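Local coordinates for putative Killer protein (Pseudomonas putida, PDB 6F8S), which is probably the HigB-type toxin of a type II toxin-antitoxin pair, related to the RelE family of mRNA-cleaving toxins, at residues Arg73-Asp76 with Gln77-Leu80. Numbering follows the deposited sequence.
Sequences RVND and QWRL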
ATOM      1  N   ARG B  73      19.399  -7.431  11.278  1.00 63.11           N
ATOM      2  CA  ARG B  73      20.457  -6.609  11.835  1.00 63.69           C
ATOM      3  C   ARG B  73      20.065  -5.137  11.802  1.00 63.05           C
ATOM      4  O   ARG B  73      19.636  -4.640  10.766  1.00 63.71           O
ATOM      5  CB  ARG B  73      21.752  -6.837  11.048  1.00 68.93           C
ATOM      6  CG  ARG B  73      23.009  -6.160  11.620  1.00 71.95           C
ATOM      7  CD  ARG B  73      24.272  -6.712  10.947  1.00 69.59           C
ATOM      8  NE  ARG B  73      25.506  -6.187  11.525  1.00 67.93           N
ATOM      9  CZ  ARG B  73      26.036  -5.005  11.221  1.00 71.16           C
ATOM     10  NH1 ARG B  73      25.435  -4.208  10.345  1.00 68.59           N
ATOM     11  NH2 ARG B  73      27.164  -4.607  11.800  1.00 72.87           N
ATOM     12  N   VAL B  74      20.185  -4.454  12.936  1.00 63.77           N
ATOM     13  CA  VAL B  74      20.152  -2.989  12.968  1.00 64.58           C
ATOM     14  C   VAL B  74      21.599  -2.467  12.975  1.00 63.19           C
ATOM     15  O   VAL B  74      21.959  -1.591  12.186  1.00 61.17           O
ATOM     16  CB  VAL B  74      19.383  -2.438  14.200  1.00 65.38           C
ATOM     17  CG1 VAL B  74      19.588  -0.930  14.331  1.00 63.51           C
ATOM     18  CG2 VAL B  74      17.900  -2.757  14.102  1.00 54.75           C
ATOM     19  N   ASN B  75      22.418  -3.007  13.878  1.00 57.40           N
ATOM     20  CA  ASN B  75      23.870  -2.884  13.774  1.00 58.82           C
ATOM     21  C   ASN B  75      24.546  -4.087  14.431  1.00 60.77           C
ATOM     22  O   ASN B  75      23.895  -5.112  14.668  1.00 61.32           O
ATOM     23  CB  ASN B  75      24.375  -1.558  14.376  1.00 54.88           C
ATOM     24  CG  ASN B  75      24.046  -1.385  15.868  1.00 55.90           C
ATOM     25  OD1 ASN B  75      23.832  -2.342  16.621  1.00 54.47           O
ATOM     26  ND2 ASN B  75      24.023  -0.136  16.296  1.00 60.04           N
ATOM     27  N   ASP B  76      25.839  -3.971  14.719  1.00 57.21           N
ATOM     28  CA  ASP B  76      26.582  -5.079  15.309  1.00 62.18           C
ATOM     29  C   ASP B  76      26.037  -5.473  16.693  1.00 66.00           C
ATOM     30  O   ASP B  76      26.205  -6.609  17.142  1.00 65.71           O
ATOM     31  CB  ASP B  76      28.075  -4.732  15.410  1.00 67.40           C
ATOM     32  CG  ASP B  76      28.362  -3.639  16.441  1.00 74.93           C
ATOM     33  OD1 ASP B  76      27.473  -2.793  16.696  1.00 79.10           O
ATOM     34  OD2 ASP B  76      29.483  -3.618  17.007  1.00 81.25           O
ATOM     35  N   GLN B  77      25.370  -4.536  17.360  1.00 62.25           N
ATOM     36  CA  GLN B  77      24.870  -4.774  18.712  1.00 63.25           C
ATOM     37  C   GLN B  77      23.381  -5.171  18.711  1.00 57.15           C
ATOM     38  O   GLN B  77      22.994  -6.133  19.366  1.00 57.11           O
ATOM     39  CB  GLN B  77      25.099  -3.527  19.601  1.00 57.91           C
ATOM     40  CG  GLN B  77      24.694  -3.752  21.054  1.00 58.78           C
ATOM     41  CD  GLN B  77      24.746  -2.498  21.926  1.00 60.90           C
ATOM     42  OE1 GLN B  77      25.098  -1.410  21.459  1.00 62.39           O
ATOM     43  NE2 GLN B  77      24.396  -2.649  23.207  1.00 57.55           N
ATOM     44  N   TRP B  78      22.553  -4.429  17.976  1.00 56.84           N
ATOM     45  CA  TRP B  78      21.101  -4.570  18.088  1.00 53.60           C
ATOM     46  C   TRP B  78      20.460  -5.235  16.898  1.00 58.81           C
ATOM     47  O   TRP B  78      20.822  -4.959  15.749  1.00 57.31           O
ATOM     48  CB  TRP B  78      20.439  -3.212  18.273  1.00 54.32           C
ATOM     49  CG  TRP B  78      20.788  -2.538  19.545  1.00 56.57           C
ATOM     50  CD1 TRP B  78      21.632  -1.496  19.694  1.00 53.33           C
ATOM     51  CD2 TRP B  78      20.294  -2.854  20.856  1.00 56.89           C
ATOM     52  NE1 TRP B  78      21.700  -1.134  21.014  1.00 59.44           N
ATOM     53  CE2 TRP B  78      20.890  -1.954  21.750  1.00 60.24           C
ATOM     54  CE3 TRP B  78      19.407  -3.814  21.355  1.00 59.96           C
ATOM     55  CZ2 TRP B  78      20.632  -1.977  23.124  1.00 59.03           C
ATOM     56  CZ3 TRP B  78      19.149  -3.835  22.720  1.00 62.80           C
ATOM     57  CH2 TRP B  78      19.767  -2.927  23.588  1.00 59.57           C
ATOM     58  N   ARG B  79      19.483  -6.089  17.197  1.00 57.60           N
ATOM     59  CA  ARG B  79      18.657  -6.730  16.194  1.00 56.39           C
ATOM     60  C   ARG B  79      17.181  -6.633  16.542  1.00 60.69           C
ATOM     61  O   ARG B  79      16.797  -6.748  17.707  1.00 60.49           O
ATOM     62  CB  ARG B  79      19.043  -8.196  16.041  1.00 55.62           C
ATOM     63  CG  ARG B  79      20.276  -8.398  15.199  1.00 56.19           C
ATOM     64  CD  ARG B  79      20.693  -9.855  15.157  1.00 60.39           C
ATOM     65  NE  ARG B  79      21.581 -10.061  14.022  1.00 71.11           N
ATOM     66  CZ  ARG B  79      21.179 -10.487  12.828  1.00 67.43           C
ATOM     67  NH1 ARG B  79      19.905 -10.789  12.612  1.00 61.79           N
ATOM     68  NH2 ARG B  79      22.057 -10.621  11.849  1.00 67.19           N
ATOM     69  N   LEU B  80      16.356  -6.443  15.514  1.00 67.38           N
ATOM     70  CA  LEU B  80      14.906  -6.549  15.651  1.00 64.49           C
ATOM     71  C   LEU B  80      14.452  -7.998  15.522  1.00 60.89           C
ATOM     72  O   LEU B  80      14.624  -8.589  14.480  1.00 65.27           O
ATOM     73  CB  LEU B  80      14.210  -5.685  14.601  1.00 61.30           C
ATOM     74  CG  LEU B  80      14.292  -4.193  14.910  1.00 63.71           C
ATOM     75  CD1 LEU B  80      14.109  -3.369  13.656  1.00 59.61           C
ATOM     76  CD2 LEU B  80      13.251  -3.818  15.968  1.00 65.18           C
TER
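N75 OD1 reaches forward along the chain and accepts from two successive backbone amides, Q77 N at 2.8 Å and W78 N, also at 2.8 Å. The two donors arrive differently: W78 N comes nearly in line with the C=O bond, with an N-H...O angle of 163°, whereas Q77 N sits above the amide plane and bonds less straight. With chi1 at 60°, N75 CG is wedged between its own backbone N and carbonyl carbon, which swings the amide over the following residues. The bond to Q77 N makes an Asx turn, widened into an Asx motif by the W78 N bond, in the loop of the beta hairpin formed by strands 69-73 and 79-85 of the RelE-like sheet. W78 O ties the two arms together, accepting from V74 N at 2.9 Å and from N75 N at 3.1 Å. V74 CG2 lies 3.9 Å from L80 CD1, and both side chains also touch helix 31-44. On the sheet face shared by R73 and R79, a non-hydrogen-bonded pair, the R79 chain is extended and R73 N sits 3.6 Å above one face of its guanidinium plane, offset toward the rim. Hydrogen bonds from R79 NH1 to S71 OG and from NH2 to R58 O hold that group in place.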